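Local coordinates for protein similarities with probable monooxygenase (Photorhabdus luminescens, PDB 4HB9) that binds flavin-adenine dinucleotide and probably acts as a flavin-dependent monooxygenase of the aromatic-ring-hydroxylase type, at residues Leu40-His46 against Trp225-Ile231; Ser110-Glu116 against Ala235-Ile240; Phe243-Val247 against Leu285-Ser289. All blocks are in the same frame, centred on the assembly; numbering follows the deposited sequence.

Contact 1: residues Leu40-His46 against Trp225-Ile231; sequences LPGYGIH and WRAPVNI. With FAD (flavin-adenine dinucleotide), chain B.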
# COMPACT_ATOMS: atom_id res chain seq x y z
N LEU A 40 -15.56 -3.62 -0.63
CA LEU A 40 -14.45 -3.22 -1.49
C LEU A 40 -13.59 -2.21 -0.73
O LEU A 40 -14.10 -1.46 0.09
CB LEU A 40 -14.97 -2.59 -2.76
CG LEU A 40 -15.95 -3.43 -3.58
CD1 LEU A 40 -16.40 -2.61 -4.77
CD2 LEU A 40 -15.36 -4.77 -4.00
N PRO A 41 -12.27 -2.18 -1.00
CA PRO A 41 -11.50 -1.05 -0.51
C PRO A 41 -12.01 0.27 -1.12
O PRO A 41 -12.40 0.31 -2.29
CB PRO A 41 -10.08 -1.36 -1.03
CG PRO A 41 -10.29 -2.21 -2.22
CD PRO A 41 -11.46 -3.08 -1.85
N GLY A 42 -11.96 1.34 -0.34
CA GLY A 42 -12.51 2.63 -0.75
C GLY A 42 -11.53 3.60 -1.36
O GLY A 42 -11.87 4.76 -1.65
N TYR A 43 -10.29 3.15 -1.55
CA TYR A 43 -9.23 4.05 -1.93
C TYR A 43 -8.54 3.72 -3.23
O TYR A 43 -8.72 2.65 -3.81
CB TYR A 43 -8.22 4.17 -0.79
CG TYR A 43 -7.52 2.86 -0.40
CD1 TYR A 43 -8.11 2.00 0.53
CD2 TYR A 43 -6.31 2.51 -0.95
CE1 TYR A 43 -7.49 0.81 0.90
CE2 TYR A 43 -5.67 1.34 -0.58
CZ TYR A 43 -6.25 0.50 0.35
OH TYR A 43 -5.62 -0.65 0.70
N GLY A 44 -7.75 4.68 -3.67
CA GLY A 44 -6.95 4.59 -4.86
C GLY A 44 -5.47 4.41 -4.58
O GLY A 44 -5.00 4.61 -3.48
N ILE A 45 -4.75 3.96 -5.58
CA ILE A 45 -3.31 3.78 -5.50
C ILE A 45 -2.70 4.57 -6.65
O ILE A 45 -3.21 4.56 -7.76
CB ILE A 45 -2.97 2.29 -5.56
CG1 ILE A 45 -3.31 1.67 -4.21
CG2 ILE A 45 -1.47 2.04 -5.86
CD1 ILE A 45 -3.56 0.21 -4.29
N HIS A 46 -1.62 5.29 -6.37
CA HIS A 46 -0.86 5.98 -7.39
C HIS A 46 0.36 5.16 -7.70
O HIS A 46 1.13 4.87 -6.81
CB HIS A 46 -0.44 7.34 -6.88
CG HIS A 46 -1.60 8.26 -6.66
ND1 HIS A 46 -1.46 9.51 -6.10
CD2 HIS A 46 -2.91 8.11 -6.95
CE1 HIS A 46 -2.65 10.09 -6.05
NE2 HIS A 46 -3.55 9.26 -6.56
N TRP A 225 -8.12 10.37 -5.83
CA TRP A 225 -8.17 8.94 -6.04
C TRP A 225 -9.23 8.59 -7.08
O TRP A 225 -10.26 9.23 -7.18
CB TRP A 225 -8.60 8.22 -4.78
CG TRP A 225 -7.59 8.06 -3.68
CD1 TRP A 225 -6.24 8.04 -3.78
CD2 TRP A 225 -7.91 7.84 -2.30
NE1 TRP A 225 -5.68 7.85 -2.52
CE2 TRP A 225 -6.69 7.72 -1.60
CE3 TRP A 225 -9.10 7.75 -1.58
CZ2 TRP A 225 -6.64 7.52 -0.22
CZ3 TRP A 225 -9.04 7.52 -0.21
CH2 TRP A 225 -7.83 7.41 0.44
N ARG A 226 -8.99 7.49 -7.78
CA ARG A 226 -10.06 6.77 -8.43
C ARG A 226 -10.51 5.67 -7.46
O ARG A 226 -9.69 4.97 -6.90
CB ARG A 226 -9.58 6.26 -9.78
CG ARG A 226 -9.58 7.46 -10.73
CD ARG A 226 -9.29 7.11 -12.13
NE ARG A 226 -10.28 6.25 -12.76
CZ ARG A 226 -11.37 6.67 -13.40
NH1 ARG A 226 -11.68 7.97 -13.43
NH2 ARG A 226 -12.16 5.79 -14.00
N ALA A 227 -11.80 5.60 -7.21
CA ALA A 227 -12.32 4.71 -6.18
C ALA A 227 -13.78 4.38 -6.42
O ALA A 227 -14.47 5.11 -7.11
CB ALA A 227 -12.13 5.34 -4.81
N PRO A 228 -14.27 3.30 -5.83
CA PRO A 228 -15.67 2.95 -6.02
C PRO A 228 -16.65 3.86 -5.24
O PRO A 228 -16.41 4.23 -4.10
CB PRO A 228 -15.74 1.50 -5.55
CG PRO A 228 -14.53 1.27 -4.72
CD PRO A 228 -13.53 2.32 -5.01
N VAL A 229 -17.75 4.20 -5.90
CA VAL A 229 -18.81 5.01 -5.30
C VAL A 229 -19.42 4.23 -4.14
O VAL A 229 -19.57 4.76 -3.06
CB VAL A 229 -19.89 5.36 -6.33
CG1 VAL A 229 -21.11 6.03 -5.68
CG2 VAL A 229 -19.32 6.24 -7.41
N ASN A 230 -19.72 2.96 -4.38
CA ASN A 230 -20.39 2.12 -3.38
C ASN A 230 -19.50 0.94 -3.07
O ASN A 230 -19.30 0.10 -3.93
CB ASN A 230 -21.74 1.64 -3.92
CG ASN A 230 -22.54 0.82 -2.90
OD1 ASN A 230 -22.03 0.46 -1.84
ND2 ASN A 230 -23.81 0.56 -3.22
N ILE A 231 -18.95 0.88 -1.86
CA ILE A 231 -18.02 -0.21 -1.52
C ILE A 231 -18.73 -1.55 -1.22
O ILE A 231 -18.07 -2.55 -0.96
CB ILE A 231 -17.10 0.17 -0.35
CG1 ILE A 231 -17.89 0.43 0.94
CG2 ILE A 231 -16.27 1.39 -0.72
CD1 ILE A 231 -17.02 0.64 2.15
PA FAD B . -1.32 -6.34 0.98
O1A FAD B . -1.60 -5.78 -0.39
O2A FAD B . -1.89 -5.83 2.25
O5B FAD B . -1.57 -7.92 0.91
C5B FAD B . -1.41 -8.76 2.04
C4B FAD B . -2.25 -9.98 1.75
O4B FAD B . -1.92 -11.01 2.70
C3B FAD B . -3.76 -9.73 1.84
O3B FAD B . -4.47 -10.29 0.74
C2B FAD B . -4.12 -10.41 3.15
O2B FAD B . -5.45 -10.88 3.25
C1B FAD B . -3.12 -11.57 3.16
N9A FAD B . -2.84 -12.17 4.47
C8A FAD B . -2.55 -11.52 5.63
N7A FAD B . -2.27 -12.41 6.62
C5A FAD B . -2.39 -13.64 6.08
C6A FAD B . -2.24 -15.01 6.60
N6A FAD B . -1.93 -15.15 7.91
N1A FAD B . -2.46 -16.04 5.76
C2A FAD B . -2.76 -15.84 4.45
N3A FAD B . -2.91 -14.61 3.90
C4A FAD B . -2.74 -13.49 4.67
N1 FAD B . 0.72 2.59 -1.97
C2 FAD B . 1.25 3.23 -3.05
O2 FAD B . 2.35 2.85 -3.57
N3 FAD B . 0.60 4.28 -3.59
C4 FAD B . -0.53 4.80 -3.11
O4 FAD B . -1.06 5.80 -3.68
C4X FAD B . -1.14 4.19 -1.93
N5 FAD B . -2.30 4.65 -1.38
C5X FAD B . -2.81 4.05 -0.28
C6 FAD B . -3.98 4.52 0.30
C7 FAD B . -4.53 3.91 1.44
C7M FAD B . -5.81 4.43 2.07
C8 FAD B . -3.85 2.75 2.04
C8M FAD B . -4.42 2.06 3.26
C9 FAD B . -2.67 2.28 1.46
C9A FAD B . -2.12 2.87 0.32
N10 FAD B . -0.93 2.38 -0.26
C10 FAD B . -0.41 3.03 -1.37
C1' FAD B . -0.17 1.25 0.32
C2' FAD B . -0.50 -0.09 -0.34
O2' FAD B . -1.90 -0.30 -0.39
C3' FAD B . 0.15 -1.21 0.48
O3' FAD B . 1.47 -0.81 0.83
C4' FAD B . 0.21 -2.49 -0.34
O4' FAD B . -1.07 -3.09 -0.30
C5' FAD B . 1.23 -3.47 0.21
O5' FAD B . 1.19 -4.61 -0.63
P FAD B . 1.41 -6.05 0.06
O1P FAD B . 1.22 -7.03 -1.06
O2P FAD B . 2.69 -6.02 0.85
O3P FAD B . 0.27 -6.25 1.18
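Trp225 lays one face of its indole against Tyr43 CB and the backbone of Gly44, at the flavin pocket of a fold that resembles the aromatic-ring hydroxylases. Here the end of strand 218-228 meets the start of strand 44-47, the two running roughly antiparallel with axes 5.8 Å apart at 152°, although they belong to different sheets. The packing is dense. Tyr43 CB sits over the six-membered ring, 3.5 Å from its centroid and close to the normal, a CH-pi contact; Gly44 CA does the same over the five-membered ring at 3.9 Å. The indole edge turns toward the face of His46, an offset edge-to-face pair with planes at 75°, while NE2 of His46 is bonded to the Met224 carbonyl. Tyr43, its chi1 of 61° setting CG between the backbone N and the carbonyl carbon, swings its ring away from Trp225 and over the flavin, with CD2 3.3 Å from FAD C7. Ala227 CB packs on Gly42 O, an oxygen that accepts a hydrogen bond from Arg189.

Toward the turn after Pro228 the buried side chains remain close: Leu40 CG lies 3.5 Å from Ile231 O, and Pro228 CG is 3.4 Å from Pro41 O. Leu40 N ties this end down with a bond to Ile231 O of 2.7 Å. The loose side is at the partly exposed Asn230, which contributes little, its OD1 accepting from the amide of His232. At the other end, His46 N donates to flavin O4 at 2.8 Å.

Contact 2: residues Ser110-Glu116 against Ala235-Ile240; sequences SRTELKE and ASLAEI. With FAD (flavin-adenine dinucleotide), chain B; EDO (1,2-ethanediol), chain L.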
# COMPACT_ATOMS: atom_id res chain seq x y z
N SER A 110 -7.99 2.62 -8.97
CA SER A 110 -8.59 2.22 -7.71
C SER A 110 -7.88 0.96 -7.24
O SER A 110 -7.40 0.17 -8.05
CB SER A 110 -10.10 1.96 -7.83
OG SER A 110 -10.35 0.86 -8.69
N ARG A 111 -7.82 0.78 -5.92
CA ARG A 111 -7.32 -0.49 -5.38
C ARG A 111 -8.15 -1.66 -5.88
O ARG A 111 -7.60 -2.70 -6.26
CB ARG A 111 -7.26 -0.49 -3.87
CG ARG A 111 -6.73 -1.84 -3.38
CD ARG A 111 -6.39 -1.89 -1.91
NE ARG A 111 -5.85 -3.21 -1.58
CZ ARG A 111 -4.57 -3.47 -1.26
NH1 ARG A 111 -3.68 -2.51 -1.20
NH2 ARG A 111 -4.20 -4.72 -1.02
N THR A 112 -9.47 -1.50 -5.93
CA THR A 112 -10.33 -2.61 -6.38
C THR A 112 -10.02 -3.03 -7.83
O THR A 112 -9.86 -4.21 -8.10
CB THR A 112 -11.84 -2.37 -6.17
OG1 THR A 112 -12.57 -3.51 -6.64
CG2 THR A 112 -12.33 -1.14 -6.92
N GLU A 113 -9.88 -2.08 -8.75
CA GLU A 113 -9.52 -2.44 -10.12
C GLU A 113 -8.15 -3.08 -10.23
O GLU A 113 -7.98 -4.01 -11.00
CB GLU A 113 -9.57 -1.23 -11.06
CG GLU A 113 -10.97 -0.69 -11.37
CD GLU A 113 -10.88 0.73 -11.94
OE1 GLU A 113 -10.39 1.63 -11.22
OE2 GLU A 113 -11.17 0.91 -13.15
N LEU A 114 -7.17 -2.52 -9.53
CA LEU A 114 -5.83 -3.04 -9.57
C LEU A 114 -5.83 -4.49 -9.09
O LEU A 114 -5.21 -5.35 -9.75
CB LEU A 114 -4.88 -2.19 -8.74
CG LEU A 114 -3.42 -2.62 -8.71
CD1 LEU A 114 -2.82 -2.67 -10.10
CD2 LEU A 114 -2.64 -1.69 -7.82
N LYS A 115 -6.55 -4.78 -8.01
CA LYS A 115 -6.62 -6.18 -7.51
C LYS A 115 -7.30 -7.13 -8.50
O LYS A 115 -6.84 -8.26 -8.70
CB LYS A 115 -7.32 -6.27 -6.15
CG LYS A 115 -6.47 -5.79 -4.98
CD LYS A 115 -5.12 -6.49 -4.82
CE LYS A 115 -5.19 -8.02 -4.72
NZ LYS A 115 -6.15 -8.46 -3.67
N GLU A 116 -8.39 -6.70 -9.12
CA GLU A 116 -9.06 -7.53 -10.13
C GLU A 116 -8.13 -7.84 -11.30
O GLU A 116 -8.10 -8.98 -11.79
CB GLU A 116 -10.35 -6.86 -10.64
CG GLU A 116 -11.44 -6.76 -9.58
CD GLU A 116 -11.77 -8.10 -8.93
OE1 GLU A 116 -12.40 -8.93 -9.58
OE2 GLU A 116 -11.41 -8.30 -7.75
N ALA A 235 -16.99 -6.59 -6.82
CA ALA A 235 -15.87 -5.95 -7.51
C ALA A 235 -16.12 -5.69 -8.99
O ALA A 235 -15.90 -4.58 -9.46
CB ALA A 235 -14.61 -6.77 -7.33
N SER A 236 -16.60 -6.69 -9.72
CA SER A 236 -16.77 -6.53 -11.17
C SER A 236 -17.84 -5.49 -11.51
O SER A 236 -17.92 -5.03 -12.63
CB SER A 236 -17.14 -7.88 -11.84
OG SER A 236 -18.47 -8.26 -11.49
N LEU A 237 -18.66 -5.15 -10.52
CA LEU A 237 -19.70 -4.13 -10.68
C LEU A 237 -19.34 -2.79 -10.04
O LEU A 237 -20.17 -1.90 -9.97
CB LEU A 237 -21.00 -4.65 -10.07
CG LEU A 237 -21.60 -5.89 -10.76
CD1 LEU A 237 -22.88 -6.28 -10.05
CD2 LEU A 237 -21.87 -5.65 -12.25
N ALA A 238 -18.11 -2.61 -9.59
CA ALA A 238 -17.78 -1.36 -8.91
C ALA A 238 -17.99 -0.21 -9.89
O ALA A 238 -17.65 -0.32 -11.06
CB ALA A 238 -16.34 -1.38 -8.41
N GLU A 239 -18.57 0.88 -9.39
CA GLU A 239 -18.71 2.10 -10.16
C GLU A 239 -17.58 3.07 -9.78
O GLU A 239 -17.57 3.62 -8.68
CB GLU A 239 -20.08 2.74 -9.87
CG GLU A 239 -20.32 4.05 -10.60
CD GLU A 239 -21.62 4.72 -10.18
OE1 GLU A 239 -22.40 4.14 -9.39
OE2 GLU A 239 -21.86 5.85 -10.66
N ILE A 240 -16.65 3.28 -10.69
CA ILE A 240 -15.44 4.04 -10.35
C ILE A 240 -15.63 5.52 -10.67
O ILE A 240 -16.09 5.87 -11.76
CB ILE A 240 -14.21 3.50 -11.08
CG1 ILE A 240 -14.08 1.99 -10.83
CG2 ILE A 240 -12.96 4.27 -10.66
CD1 ILE A 240 -13.88 1.59 -9.38
PA FAD B . -1.32 -6.34 0.98
O1A FAD B . -1.60 -5.78 -0.39
O2A FAD B . -1.89 -5.83 2.25
O5B FAD B . -1.57 -7.92 0.91
C5B FAD B . -1.41 -8.76 2.04
C4B FAD B . -2.25 -9.98 1.75
O4B FAD B . -1.92 -11.01 2.70
C3B FAD B . -3.76 -9.73 1.84
O3B FAD B . -4.47 -10.29 0.74
C2B FAD B . -4.12 -10.41 3.15
O2B FAD B . -5.45 -10.88 3.25
C1B FAD B . -3.12 -11.57 3.16
N9A FAD B . -2.84 -12.17 4.47
C8A FAD B . -2.55 -11.52 5.63
N7A FAD B . -2.27 -12.41 6.62
C5A FAD B . -2.39 -13.64 6.08
C6A FAD B . -2.24 -15.01 6.60
N6A FAD B . -1.93 -15.15 7.91
N1A FAD B . -2.46 -16.04 5.76
C2A FAD B . -2.76 -15.84 4.45
N3A FAD B . -2.91 -14.61 3.90
C4A FAD B . -2.74 -13.49 4.67
N1 FAD B . 0.72 2.59 -1.97
C2 FAD B . 1.25 3.23 -3.05
O2 FAD B . 2.35 2.85 -3.57
N3 FAD B . 0.60 4.28 -3.59
C4 FAD B . -0.53 4.80 -3.11
O4 FAD B . -1.06 5.80 -3.68
C4X FAD B . -1.14 4.19 -1.93
N5 FAD B . -2.30 4.65 -1.38
C5X FAD B . -2.81 4.05 -0.28
C6 FAD B . -3.98 4.52 0.30
C7 FAD B . -4.53 3.91 1.44
C7M FAD B . -5.81 4.43 2.07
C8 FAD B . -3.85 2.75 2.04
C8M FAD B . -4.42 2.06 3.26
C9 FAD B . -2.67 2.28 1.46
C9A FAD B . -2.12 2.87 0.32
N10 FAD B . -0.93 2.38 -0.26
C10 FAD B . -0.41 3.03 -1.37
C1' FAD B . -0.17 1.25 0.32
C2' FAD B . -0.50 -0.09 -0.34
O2' FAD B . -1.90 -0.30 -0.39
C3' FAD B . 0.15 -1.21 0.48
O3' FAD B . 1.47 -0.81 0.83
C4' FAD B . 0.21 -2.49 -0.34
O4' FAD B . -1.07 -3.09 -0.30
C5' FAD B . 1.23 -3.47 0.21
O5' FAD B . 1.19 -4.61 -0.63
P FAD B . 1.41 -6.05 0.06
O1P FAD B . 1.22 -7.03 -1.06
O2P FAD B . 2.69 -6.02 0.85
O3P FAD B . 0.27 -6.25 1.18
C1 EDO L . -8.34 -10.50 -1.62
O1 EDO L . -7.23 -11.26 -2.11
C2 EDO L . -8.21 -10.42 -0.11
O2 EDO L . -7.08 -9.62 0.25
O HOH W 1 -13.25 -3.55 -9.22
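Ile240 meets the first turn of helix 111-119 with its whole side chain. CB carries the two branches toward Ser110 and Glu113: chi1 of -53° places CG1 opposite the carbonyl carbon, where it lies 3.6 Å from Glu113 CD; CG2 reaches OE1 of the same carboxylate; and CD1, at the tip, comes within 3.7 Å of Ser110 OG and touches Thr112 CG2. The isoleucine thus lies against the groups that begin the helix. Ser110 is the N-cap, its OG accepting from Glu113 N at 3.0 Å and donating to Glu113 OE1 at 2.6 Å on the anti lone pair, while Ser110 N returns a weak bond to that same oxygen. These bonds fix the carboxylate's position beside the apolar branches.

One turn further on, Ala235 CB rests against the carboxylate of the exposed Glu116, 3.5 Å from its CD. A water bridges the backbone and the helix, lying 2.7 Å from Thr112 OG1 and donating to Ala235 O. Ala238 adds its methyl group near Thr112 CG2, and Pro228 backs both.

Arg111 points from the same turn to the cofactor: its extended chain brings NH1 to FAD O4' at 2.8 Å and NH2 to the phosphate oxygen O1A, nearly in the guanidinium plane. The result is a capping box, starting a helix whose first residue grips the ribityl chain and pyrophosphate of FAD.

Contact 3: residues Phe243-Val247 against Leu285-Ser289; sequences FIVWV and LVQQS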
# COMPACT_ATOMS: atom_id res chain seq x y z
N PHE A 243 -12.45 11.01 -6.72
CA PHE A 243 -12.63 11.48 -5.36
C PHE A 243 -11.49 12.42 -5.03
O PHE A 243 -10.33 12.12 -5.37
CB PHE A 243 -12.60 10.30 -4.37
CG PHE A 243 -13.88 9.52 -4.33
CD1 PHE A 243 -14.82 9.73 -3.34
CD2 PHE A 243 -14.15 8.57 -5.31
CE1 PHE A 243 -16.01 9.04 -3.31
CE2 PHE A 243 -15.36 7.89 -5.31
CZ PHE A 243 -16.27 8.11 -4.29
N ILE A 244 -11.80 13.52 -4.34
CA ILE A 244 -10.75 14.28 -3.68
C ILE A 244 -10.42 13.52 -2.40
O ILE A 244 -11.31 13.05 -1.68
CB ILE A 244 -11.17 15.74 -3.38
CG1 ILE A 244 -11.45 16.46 -4.69
CG2 ILE A 244 -10.08 16.46 -2.59
CD1 ILE A 244 -11.80 17.93 -4.57
N VAL A 245 -9.14 13.35 -2.15
CA VAL A 245 -8.71 12.76 -0.91
C VAL A 245 -8.04 13.85 -0.12
O VAL A 245 -7.23 14.61 -0.66
CB VAL A 245 -7.81 11.50 -1.09
CG1 VAL A 245 -6.69 11.69 -2.11
CG2 VAL A 245 -7.23 11.07 0.25
N TRP A 246 -8.37 13.92 1.16
CA TRP A 246 -7.65 14.82 2.08
C TRP A 246 -7.04 14.04 3.24
O TRP A 246 -7.60 13.02 3.70
CB TRP A 246 -8.54 15.95 2.58
CG TRP A 246 -9.81 15.53 3.24
CD1 TRP A 246 -11.03 15.38 2.64
CD2 TRP A 246 -10.00 15.15 4.61
NE1 TRP A 246 -11.96 14.96 3.55
CE2 TRP A 246 -11.36 14.81 4.77
CE3 TRP A 246 -9.16 15.08 5.72
CZ2 TRP A 246 -11.90 14.42 5.98
CZ3 TRP A 246 -9.69 14.67 6.92
CH2 TRP A 246 -11.05 14.34 7.05
N VAL A 247 -5.90 14.52 3.71
CA VAL A 247 -5.20 13.87 4.81
C VAL A 247 -4.79 14.91 5.82
O VAL A 247 -4.00 15.79 5.50
CB VAL A 247 -3.96 13.10 4.33
CG1 VAL A 247 -3.38 12.33 5.50
CG2 VAL A 247 -4.30 12.15 3.19
N LEU A 285 -14.69 20.97 1.59
CA LEU A 285 -14.15 19.66 1.26
C LEU A 285 -14.43 18.65 2.38
O LEU A 285 -14.97 17.57 2.15
CB LEU A 285 -12.65 19.77 0.98
CG LEU A 285 -11.88 18.52 0.62
CD1 LEU A 285 -12.52 17.81 -0.55
CD2 LEU A 285 -10.45 18.87 0.29
N VAL A 286 -14.06 19.00 3.60
CA VAL A 286 -14.19 18.07 4.70
C VAL A 286 -15.69 17.80 5.01
O VAL A 286 -16.09 16.64 5.18
CB VAL A 286 -13.41 18.55 5.94
CG1 VAL A 286 -13.69 17.68 7.16
CG2 VAL A 286 -11.92 18.58 5.63
N GLN A 287 -16.51 18.85 4.99
CA GLN A 287 -17.96 18.72 5.21
C GLN A 287 -18.64 17.80 4.18
O GLN A 287 -19.60 17.10 4.49
CB GLN A 287 -18.63 20.11 5.22
CG GLN A 287 -18.29 20.97 6.45
CD GLN A 287 -18.55 22.48 6.24
OE1 GLN A 287 -19.02 22.89 5.19
NE2 GLN A 287 -18.22 23.31 7.26
N GLN A 288 -18.13 17.78 2.96
CA GLN A 288 -18.75 17.00 1.89
C GLN A 288 -18.14 15.64 1.72
O GLN A 288 -18.39 14.96 0.72
CB GLN A 288 -18.64 17.79 0.58
CG GLN A 288 -19.45 19.08 0.63
CD GLN A 288 -20.89 18.80 0.99
OE1 GLN A 288 -21.48 17.82 0.50
NE2 GLN A 288 -21.45 19.59 1.91
N SER A 289 -17.34 15.21 2.70
CA SER A 289 -16.71 13.91 2.61
C SER A 289 -17.68 12.76 2.94
O SER A 289 -18.73 12.94 3.56
CB SER A 289 -15.44 13.87 3.46
OG SER A 289 -14.49 14.77 2.89
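With chi1 at 56°, Trp246 has CG between its backbone N and carbonyl carbon, and chi2 of -93° turns the indole so that NE1 faces the end of helix 280-287; Ser289 brings OG up to meet it. The resulting bond from NE1 to Ser289 OG is short, 2.6 Å, almost straight at 170°, and in the ring plane. Ser289 OG in turn donates to Leu285 O at 2.9 Å, tilted from the carbonyl plane. The buried hydroxyl is therefore held by two hydrogen bonds, accepting from the indole and donating to Leu285 O in the last turn of the helix, and the relay probably fixes the rotation of both groups.

Apolar contacts flank this polar link. Val286 CG2 stands over the five-membered ring of Trp246, 4.0 Å from its centroid and near the normal, a CH-pi contact, and CG1 reaches toward CZ2. Leu285 lies alongside the indole, pointing the other way, its CG 3.8 Å from Trp246 CD1, and presses CD1 on Ile244 CG2 at 3.5 Å, tighter than usual for two carbons.

Val271 and Cys268 of helix 264-274 continue this core, Val271 against Trp246 and Cys268 against Val286, while Ile244 also rests on Leu200 and Phe204. What forms is helix-on-sheet packing, in which helix 280-287 lies on one face of the mixed sheet that includes strands 218-228, 240-251 and 179-191, with a tryptophan-serine bond pinning the helix end.

In the fold
Contact 1 lies between the other two, its centre 7 Å from contact 2 and 13 Å from contact 3, while contacts 2 and 3 are 21 Å apart. Strand 218-228, the loop after it and strand 240-251 supply one segment to each in turn, so a single hairpin of the mixed sheet runs through all three. Segments of contacts 1 and 2 alternate along the chain and meet through Tyr43 O with Arg111 N and Val229 N with Glu239 O; contact 3 follows both, paired to contact 1 through Trp225 N and Phe243 O. The hairpin thus joins the flavin site, which contacts 1 and 2 both touch, to the helix-covered part of the sheet.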